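Local coordinates for phosphate-binding protein (Xanthomonas axonopodis pv. citri, PDB 5UB6) that probably binds phosphate-type or phosphonate-type oxyanions as the periplasmic receptor of an ABC transporter, and holds pyrophosphate in this crystal, at residues R49-Y54 with M71-R76; W62-T67 with L83-G88. All blocks are in the same frame, centred on the assembly; numbering follows the deposited sequence.

In the fold
After strand 4-8, helix 14-28 and strand 39-42 come helix 48-56, strand 62-66, helix 67-75 and strand 79-87. Contact 1 joins the two later helices and closes a helix-strand-helix loop. Contact 2 starts on the strand inside that loop and reaches strand 79-87 beyond it, closing a loop that runs through helix 67-75. The two contacts therefore cross rather than nest. They also touch: Val63 of strand 62-66 packs on Met51 and Leu73 from contact 1. The helix pair thus lies against the strand. Contact 2 bridges strands 62-66 and 79-87, which both pair with strand 209-217. Thr66, just before helix 67-75, reaches the pyrophosphate.

Contact 1: residues R49-Y54 with M71-R76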
ATOM      1  N   ARG A  49      -7.713   6.852  -7.196  1.00 26.66           N
ATOM      2  CA  ARG A  49      -8.493   7.963  -7.774  1.00 29.40           C
ATOM      3  C   ARG A  49      -9.991   7.783  -7.523  1.00 26.19           C
ATOM      4  O   ARG A  49     -10.689   8.686  -7.046  1.00 24.69           O
ATOM      5  CB  ARG A  49      -8.272   8.138  -9.292  1.00 34.85           C
ATOM      6  CG  ARG A  49      -6.829   8.329  -9.752  1.00 44.26           C
ATOM      7  CD  ARG A  49      -6.645   9.232 -10.989  1.00 47.10           C
ATOM      8  NE  ARG A  49      -7.589   8.940 -12.083  1.00 57.41           N
ATOM      9  CZ  ARG A  49      -8.762   9.568 -12.328  1.00 62.67           C
ATOM     10  NH1 ARG A  49      -9.217  10.562 -11.563  1.00 66.33           N
ATOM     11  NH2 ARG A  49      -9.519   9.184 -13.357  1.00 64.28           N
ATOM     12  N   GLN A  50     -10.479   6.593  -7.817  1.00 25.85           N
ATOM     13  CA  GLN A  50     -11.893   6.281  -7.616  1.00 26.18           C
ATOM     14  C   GLN A  50     -12.229   6.134  -6.127  1.00 23.14           C
ATOM     15  O   GLN A  50     -13.320   6.505  -5.701  1.00 22.18           O
ATOM     16  CB  GLN A  50     -12.308   5.039  -8.435  1.00 29.92           C
ATOM     17  CG  GLN A  50     -13.766   4.588  -8.276  1.00 33.99           C
ATOM     18  CD  GLN A  50     -14.762   5.592  -8.881  1.00 37.39           C
ATOM     19  OE1 GLN A  50     -14.639   5.956 -10.056  1.00 42.93           O
ATOM     20  NE2 GLN A  50     -15.735   6.044  -8.086  1.00 36.84           N
ATOM     21  N   MET A  51     -11.311   5.609  -5.327  1.00 22.66           N
ATOM     22  CA  MET A  51     -11.567   5.544  -3.895  1.00 23.26           C
ATOM     23  C   MET A  51     -11.723   6.963  -3.334  1.00 23.98           C
ATOM     24  O   MET A  51     -12.598   7.198  -2.492  1.00 23.07           O
ATOM     25  CB  MET A  51     -10.480   4.781  -3.143  1.00 23.60           C
ATOM     26  CG  MET A  51     -10.730   4.650  -1.624  1.00 24.98           C
ATOM     27  SD  MET A  51     -12.392   4.022  -1.193  1.00 25.20           S
ATOM     28  CE  MET A  51     -12.099   2.269  -1.341  1.00 24.35           C
ATOM     29  N   SER A  52     -10.887   7.894  -3.811  1.00 24.04           N
ATOM     30  CA  SER A  52     -10.947   9.300  -3.375  1.00 23.32           C
ATOM     31  C   SER A  52     -12.285   9.872  -3.712  1.00 22.28           C
ATOM     32  O   SER A  52     -12.884  10.569  -2.930  1.00 22.32           O
ATOM     33  CB  SER A  52      -9.861  10.171  -4.006  1.00 24.52           C
ATOM     34  OG  SER A  52      -8.634   9.935  -3.371  1.00 29.79           O
ATOM     35  N   SER A  53     -12.769   9.568  -4.892  1.00 22.20           N
ATOM     36  CA  SER A  53     -14.094  10.021  -5.265  1.00 20.86           C
ATOM     37  C   SER A  53     -15.138   9.518  -4.287  1.00 19.13           C
ATOM     38  O   SER A  53     -15.965  10.284  -3.788  1.00 17.93           O
ATOM     39  CB  SER A  53     -14.411   9.551  -6.691  1.00 21.40           C
ATOM     40  OG  SER A  53     -15.464  10.308  -7.202  1.00 23.05           O
ATOM     41  N   TYR A  54     -15.126   8.227  -4.021  1.00 19.35           N
ATOM     42  CA  TYR A  54     -16.078   7.674  -3.037  1.00 22.01           C
ATOM     43  C   TYR A  54     -15.922   8.338  -1.670  1.00 24.39           C
ATOM     44  O   TYR A  54     -16.911   8.730  -1.027  1.00 24.70           O
ATOM     45  CB  TYR A  54     -15.876   6.189  -2.801  1.00 23.07           C
ATOM     46  CG  TYR A  54     -16.369   5.224  -3.850  1.00 24.61           C
ATOM     47  CD1 TYR A  54     -17.412   5.522  -4.688  1.00 27.74           C
ATOM     48  CD2 TYR A  54     -15.835   3.935  -3.910  1.00 27.15           C
ATOM     49  CE1 TYR A  54     -17.859   4.589  -5.616  1.00 30.31           C
ATOM     50  CE2 TYR A  54     -16.266   3.012  -4.837  1.00 28.10           C
ATOM     51  CZ  TYR A  54     -17.289   3.350  -5.682  1.00 30.20           C
ATOM     52  OH  TYR A  54     -17.743   2.450  -6.605  1.00 33.96           O
ATOM     53  N   MET A  71      -1.629   8.460   1.709  1.00 21.29           N
ATOM     54  CA  MET A  71      -1.307   9.820   1.436  1.00 22.08           C
ATOM     55  C   MET A  71      -1.857  10.277   0.103  1.00 23.69           C
ATOM     56  O   MET A  71      -2.240  11.430   0.001  1.00 22.34           O
ATOM     57  CB  MET A  71       0.216  10.062   1.539  1.00 23.75           C
ATOM     58  CG  MET A  71       0.753   9.821   2.939  1.00 23.49           C
ATOM     59  SD  MET A  71       0.033  10.849   4.246  1.00 27.01           S
ATOM     60  CE  MET A  71      -1.439   9.922   4.730  1.00 27.77           C
ATOM     61  N   LEU A  72      -1.957   9.376  -0.889  1.00 23.09           N
ATOM     62  CA  LEU A  72      -2.685   9.694  -2.125  1.00 24.14           C
ATOM     63  C   LEU A  72      -4.097  10.111  -1.780  1.00 22.77           C
ATOM     64  O   LEU A  72      -4.635  11.066  -2.337  1.00 23.62           O
ATOM     65  CB  LEU A  72      -2.749   8.509  -3.119  1.00 24.43           C
ATOM     66  CG  LEU A  72      -1.470   8.016  -3.801  1.00 25.02           C
ATOM     67  CD1 LEU A  72      -1.700   6.754  -4.620  1.00 24.99           C
ATOM     68  CD2 LEU A  72      -0.893   9.090  -4.709  1.00 25.38           C
ATOM     69  N   LEU A  73      -4.718   9.371  -0.890  1.00 22.37           N
ATOM     70  CA  LEU A  73      -6.088   9.697  -0.481  1.00 23.02           C
ATOM     71  C   LEU A  73      -6.164  11.051   0.198  1.00 24.20           C
ATOM     72  O   LEU A  73      -7.038  11.852  -0.110  1.00 25.41           O
ATOM     73  CB  LEU A  73      -6.680   8.622   0.442  1.00 22.63           C
ATOM     74  CG  LEU A  73      -6.764   7.210  -0.118  1.00 22.90           C
ATOM     75  CD1 LEU A  73      -7.223   6.186   0.914  1.00 23.03           C
ATOM     76  CD2 LEU A  73      -7.613   7.131  -1.350  1.00 23.84           C
ATOM     77  N   GLU A  74      -5.218  11.320   1.086  1.00 25.07           N
ATOM     78  CA  GLU A  74      -5.179  12.605   1.795  1.00 25.97           C
ATOM     79  C   GLU A  74      -4.934  13.759   0.847  1.00 25.72           C
ATOM     80  O   GLU A  74      -5.636  14.768   0.900  1.00 27.00           O
ATOM     81  CB  GLU A  74      -4.140  12.597   2.915  1.00 26.02           C
ATOM     82  CG  GLU A  74      -4.319  13.760   3.883  1.00 31.15           C
ATOM     83  CD  GLU A  74      -3.428  13.679   5.108  1.00 29.32           C
ATOM     84  OE1 GLU A  74      -3.878  13.950   6.219  1.00 36.22           O
ATOM     85  OE2 GLU A  74      -2.265  13.367   4.968  1.00 37.48           O
ATOM     86  N   GLN A  75      -3.970  13.599  -0.042  1.00 24.87           N
ATOM     87  CA  GLN A  75      -3.644  14.647  -1.019  1.00 24.71           C
ATOM     88  C   GLN A  75      -4.791  15.004  -1.904  1.00 24.57           C
ATOM     89  O   GLN A  75      -4.933  16.158  -2.290  1.00 25.76           O
ATOM     90  CB  GLN A  75      -2.485  14.226  -1.893  1.00 24.47           C
ATOM     91  CG  GLN A  75      -1.159  14.166  -1.164  1.00 23.71           C
ATOM     92  CD  GLN A  75      -0.060  13.533  -2.044  1.00 25.62           C
ATOM     93  OE1 GLN A  75      -0.305  13.137  -3.203  1.00 22.26           O
ATOM     94  NE2 GLN A  75       1.161  13.419  -1.484  1.00 25.44           N
ATOM     95  N   ARG A  76      -5.637  14.028  -2.211  1.00 28.33           N
ATOM     96  CA  ARG A  76      -6.854  14.288  -3.014  1.00 27.68           C
ATOM     97  C   ARG A  76      -8.041  14.793  -2.186  1.00 28.38           C
ATOM     98  O   ARG A  76      -9.147  14.777  -2.689  1.00 29.76           O
ATOM     99  CB  ARG A  76      -7.237  13.078  -3.862  1.00 28.35           C
ATOM    100  CG  ARG A  76      -6.239  12.824  -4.979  1.00 30.16           C
ATOM    101  CD  ARG A  76      -6.624  11.594  -5.782  1.00 34.05           C
ATOM    102  NE  ARG A  76      -5.879  11.506  -7.037  1.00 35.52           N
ATOM    103  CZ  ARG A  76      -4.941  10.598  -7.349  1.00 43.73           C
ATOM    104  NH1 ARG A  76      -4.569   9.610  -6.513  1.00 44.29           N
ATOM    105  NH2 ARG A  76      -4.365  10.662  -8.553  1.00 45.21           N
TER
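Ser52 sits at the centre of this helix pair, between Leu73 CD2 and the CB and CD of Arg76. It is a helix-helix contact of the substrate-binding protein fold. Segments of helices 48-56 and 67-75 cross at -52°, with their axes 9.4 Å apart. With chi1 at -77°, Ser52 OG lies beside its own backbone N. There OG is 3.5 Å from Arg76 CB and 3.6 Å from Leu73 CD2. It hydrogen-bonds to Ala48 O one turn back and to Ser78 OG. Ser78 OG also bonds to Leu73 O.

On one flank, the CD2 branch of Leu73 meets Met51. The two side chains run at a slant to each other, and Leu73 CD2 comes 4.0 Å from Met51 CG. The chain of Met51 then bends away from the second helix. Both residues rest on Val63 of strand 62-66. Helix 259-279 touches Leu72 and Gln75.

On the other flank, Arg76 stretches out past Ser52 with its aliphatic part extended. Its guanidinium receives Arg49 over one face. Arg49 CG stands 3.6 Å above that plane, shifted toward the rim. The two guanidinium planes are turned 60° apart, so they do not stack. Arg49 NE stays 5.1 Å from Arg76 NH2.

Direct contact is van der Waals, while Ser78 supplies an indirect polar link. Arg276 brings another like charge close to Arg76 NH2. These charges add no attraction and are probably mildly unfavourable, so the Arg49-Arg76 contact rests on the aliphatic CG and CD of Arg49 lying against the guanidinium.

Contact 2: residues W62-T67 with L83-G88; sequences WVSETT and LMTERG. With POP (pyrophosphate 2-), chain C.
Arg87 reaches across to Ser64 and Thr66 within the beta core of a periplasmic substrate-binding protein fold. Strands 62-66 and 79-87 are not neighbours. Both pair antiparallel with strand 209-217, and their own segments lie 8.6 Å apart at 59°.

Arg87 CB points toward strand 62-66. Its chain does not run straight from there. CG, CD and NE form a bent part, turned at chi2 and again at chi3 (-95°), that carries the guanidinium over to the other strand. The side chain also touches Ala212 and Phe249. At the tip, NH1 and NH2 meet strand 62-66. NH1 comes 2.9 Å from Ser64 OG, which lies at the guanidinium edge and in its plane. The angle is poor, so this is no hydrogen bond. A water at the same edge makes the link instead. It accepts from Arg87 NH1 at 2.6 Å and donates to Ser64 OG at 2.8 Å. Ser64 OG is also bonded to Glu214 OE2 of strand 209-217, an oxygen shared with Thr85 OG1. Glu214 OE1 takes Trp62 NE1. One carboxylate thus ties Trp62 and Ser64 to Thr85, from the strands on either side of 209-217.

The other branch, Arg87 NH2, approaches the methyl of Thr66 obliquely. Thr66 in turn faces the pyrophosphate. Its OG1 sits between the backbone N and the carbonyl carbon (chi1 63°) and donates to O4 of the ligand. The distance there is very short, so its exact value is doubtful. Thr66 OG1 also bonds to Thr124 OG1. Ser123, Thr124, Ser125, Lys164 and Arg211 also hydrogen-bond the anion. Arg87 may add positive potential nearby, though at longer range. Its NH2 ends 3.8 Å from Thr66 CG2 and 4.6 Å from pyrophosphate O1.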
ATOM      1  N   TRP A  62     -14.231   4.529   5.828  1.00 22.87           N
ATOM      2  CA  TRP A  62     -13.040   4.063   6.521  1.00 22.28           C
ATOM      3  C   TRP A  62     -12.326   3.111   5.577  1.00 21.89           C
ATOM      4  O   TRP A  62     -12.954   2.235   5.010  1.00 21.33           O
ATOM      5  CB  TRP A  62     -13.485   3.432   7.863  1.00 22.21           C
ATOM      6  CG  TRP A  62     -12.552   2.469   8.535  1.00 23.42           C
ATOM      7  CD1 TRP A  62     -11.187   2.583   8.677  1.00 23.24           C
ATOM      8  CD2 TRP A  62     -12.911   1.239   9.160  1.00 23.81           C
ATOM      9  NE1 TRP A  62     -10.693   1.523   9.356  1.00 23.75           N
ATOM     10  CE2 TRP A  62     -11.711   0.663   9.654  1.00 23.97           C
ATOM     11  CE3 TRP A  62     -14.134   0.559   9.361  1.00 23.95           C
ATOM     12  CZ2 TRP A  62     -11.685  -0.572  10.318  1.00 24.32           C
ATOM     13  CZ3 TRP A  62     -14.115  -0.676  10.040  1.00 25.73           C
ATOM     14  CH2 TRP A  62     -12.893  -1.227  10.504  1.00 25.28           C
ATOM     15  N   VAL A  63     -11.030   3.328   5.356  1.00 22.13           N
ATOM     16  CA  VAL A  63     -10.204   2.362   4.660  1.00 22.86           C
ATOM     17  C   VAL A  63      -8.937   2.094   5.462  1.00 23.00           C
ATOM     18  O   VAL A  63      -8.494   2.952   6.234  1.00 23.34           O
ATOM     19  CB  VAL A  63      -9.844   2.822   3.241  1.00 23.25           C
ATOM     20  CG1 VAL A  63     -11.089   3.080   2.445  1.00 23.25           C
ATOM     21  CG2 VAL A  63      -8.939   4.048   3.276  1.00 24.82           C
ATOM     22  N   SER A  64      -8.404   0.881   5.329  1.00 22.08           N
ATOM     23  CA  SER A  64      -7.119   0.501   5.916  1.00 21.97           C
ATOM     24  C   SER A  64      -6.147   0.328   4.761  1.00 23.10           C
ATOM     25  O   SER A  64      -6.316  -0.566   3.967  1.00 22.99           O
ATOM     26  CB  SER A  64      -7.213  -0.816   6.669  1.00 21.85           C
ATOM     27  OG  SER A  64      -5.932  -1.164   7.202  1.00 22.81           O
ATOM     28  N   GLU A  65      -5.120   1.173   4.679  1.00 24.09           N
ATOM     29  CA  GLU A  65      -4.204   1.196   3.524  1.00 25.73           C
ATOM     30  C   GLU A  65      -2.737   1.272   3.967  1.00 23.43           C
ATOM     31  O   GLU A  65      -2.425   1.694   5.097  1.00 21.04           O
ATOM     32  CB  GLU A  65      -4.541   2.381   2.580  1.00 27.77           C
ATOM     33  CG  GLU A  65      -5.945   2.316   1.942  1.00 31.76           C
ATOM     34  CD  GLU A  65      -6.116   1.216   0.883  1.00 36.09           C
ATOM     35  OE1 GLU A  65      -5.117   0.860   0.209  1.00 37.05           O
ATOM     36  OE2 GLU A  65      -7.266   0.732   0.710  1.00 40.15           O
ATOM     37  N   THR A  66      -1.853   0.905   3.045  1.00 20.92           N
ATOM     38  CA  THR A  66      -0.447   1.185   3.201  1.00 20.86           C
ATOM     39  C   THR A  66      -0.273   2.675   3.055  1.00 21.34           C
ATOM     40  O   THR A  66      -1.090   3.363   2.422  1.00 20.04           O
ATOM     41  CB  THR A  66       0.429   0.445   2.201  1.00 21.26           C
ATOM     42  OG1 THR A  66       0.108   0.873   0.883  1.00 21.70           O
ATOM     43  CG2 THR A  66       0.224  -1.049   2.290  1.00 20.90           C
ATOM     44  N   THR A  67       0.795   3.174   3.670  1.00 21.22           N
ATOM     45  CA  THR A  67       0.934   4.597   3.918  1.00 21.52           C
ATOM     46  C   THR A  67       1.090   5.482   2.696  1.00 21.72           C
ATOM     47  O   THR A  67       0.668   6.619   2.757  1.00 21.80           O
ATOM     48  CB  THR A  67       2.071   4.854   4.926  1.00 24.18           C
ATOM     49  OG1 THR A  67       3.247   4.140   4.511  1.00 22.44           O
ATOM     50  CG2 THR A  67       1.624   4.347   6.299  1.00 25.30           C
ATOM     51  N   LEU A  83      -5.546   6.101  12.829  1.00 21.90           N
ATOM     52  CA  LEU A  83      -4.682   5.275  13.676  1.00 23.06           C
ATOM     53  C   LEU A  83      -3.555   4.649  12.838  1.00 23.81           C
ATOM     54  O   LEU A  83      -3.764   4.367  11.673  1.00 23.88           O
ATOM     55  CB  LEU A  83      -5.475   4.120  14.281  1.00 24.24           C
ATOM     56  CG  LEU A  83      -6.560   4.390  15.316  1.00 26.97           C
ATOM     57  CD1 LEU A  83      -7.309   3.099  15.632  1.00 29.69           C
ATOM     58  CD2 LEU A  83      -5.966   4.968  16.586  1.00 28.87           C
ATOM     59  N   MET A  84      -2.379   4.415  13.430  1.00 24.05           N
ATOM     60  CA  MET A  84      -1.321   3.656  12.745  1.00 25.25           C
ATOM     61  C   MET A  84      -1.601   2.151  12.913  1.00 23.71           C
ATOM     62  O   MET A  84      -2.081   1.704  13.926  1.00 23.77           O
ATOM     63  CB  MET A  84       0.078   4.011  13.266  1.00 23.90           C
ATOM     64  CG  MET A  84       0.421   5.510  13.243  1.00 23.97           C
ATOM     65  SD  MET A  84       0.326   6.235  11.599  1.00 27.07           S
ATOM     66  CE  MET A  84       1.537   5.200  10.762  1.00 26.68           C
ATOM     67  N   THR A  85      -1.290   1.381  11.889  1.00 24.25           N
ATOM     68  CA  THR A  85      -1.646  -0.028  11.839  1.00 23.48           C
ATOM     69  C   THR A  85      -0.384  -0.804  11.671  1.00 22.38           C
ATOM     70  O   THR A  85       0.493  -0.424  10.893  1.00 23.08           O
ATOM     71  CB  THR A  85      -2.649  -0.249  10.711  1.00 23.15           C
ATOM     72  OG1 THR A  85      -3.734   0.675  10.896  1.00 22.57           O
ATOM     73  CG2 THR A  85      -3.187  -1.675  10.681  1.00 23.46           C
ATOM     74  N   GLU A  86      -0.288  -1.870  12.454  1.00 23.88           N
ATOM     75  CA  GLU A  86       0.841  -2.776  12.474  1.00 26.04           C
ATOM     76  C   GLU A  86       0.310  -4.078  11.892  1.00 24.76           C
ATOM     77  O   GLU A  86      -0.759  -4.522  12.292  1.00 23.83           O
ATOM     78  CB  GLU A  86       1.287  -2.971  13.928  1.00 30.27           C
ATOM     79  CG  GLU A  86       2.278  -4.105  14.157  1.00 34.97           C
ATOM     80  CD  GLU A  86       2.357  -4.541  15.623  1.00 39.05           C
ATOM     81  OE1 GLU A  86       2.706  -3.670  16.466  1.00 39.73           O
ATOM     82  OE2 GLU A  86       2.056  -5.731  15.919  1.00 35.79           O
ATOM     83  N   ARG A  87       1.012  -4.667  10.928  1.00 24.02           N
ATOM     84  CA  ARG A  87       0.561  -5.891  10.282  1.00 27.32           C
ATOM     85  C   ARG A  87       1.694  -6.900  10.271  1.00 26.77           C
ATOM     86  O   ARG A  87       2.866  -6.547  10.034  1.00 24.98           O
ATOM     87  CB  ARG A  87       0.070  -5.644   8.832  1.00 29.35           C
ATOM     88  CG  ARG A  87      -0.737  -4.355   8.672  1.00 33.08           C
ATOM     89  CD  ARG A  87      -1.964  -4.403   7.799  1.00 33.12           C
ATOM     90  NE  ARG A  87      -1.730  -3.990   6.425  1.00 33.55           N
ATOM     91  CZ  ARG A  87      -2.556  -3.246   5.663  1.00 33.06           C
ATOM     92  NH1 ARG A  87      -3.698  -2.744   6.106  1.00 34.21           N
ATOM     93  NH2 ARG A  87      -2.220  -2.998   4.414  1.00 30.64           N
ATOM     94  N   GLY A  88       1.340  -8.156  10.486  1.00 27.87           N
ATOM     95  CA  GLY A  88       2.348  -9.240  10.543  1.00 30.71           C
ATOM     96  C   GLY A  88       3.382  -9.055  11.641  1.00 28.97           C
ATOM     97  O   GLY A  88       4.513  -9.480  11.493  1.00 31.99           O
TER
HETATM   98  P1  POP C 401      -0.058  -4.269  -0.003  1.00 45.26           P
HETATM   99  O1  POP C 401      -1.412  -3.566  -0.053  1.00 45.36           O
HETATM  100  O2  POP C 401       0.410  -5.007   1.239  1.00 49.08           O
HETATM  101  O3  POP C 401       0.250  -5.011  -1.259  1.00 48.34           O
HETATM  102  O   POP C 401       0.975  -3.064   0.092  1.00 35.32           O
HETATM  103  P2  POP C 401       1.481  -2.076  -1.050  1.00 29.33           P
HETATM  104  O4  POP C 401       0.657  -0.769  -0.910  1.00 27.86           O
HETATM  105  O5  POP C 401       2.920  -1.920  -0.676  1.00 24.31           O
HETATM  106  O6  POP C 401       1.220  -2.648  -2.474  1.00 30.81           O
HETATM  107  O   HOH W   1      -4.849  -3.469   8.288  1.00 19.70           O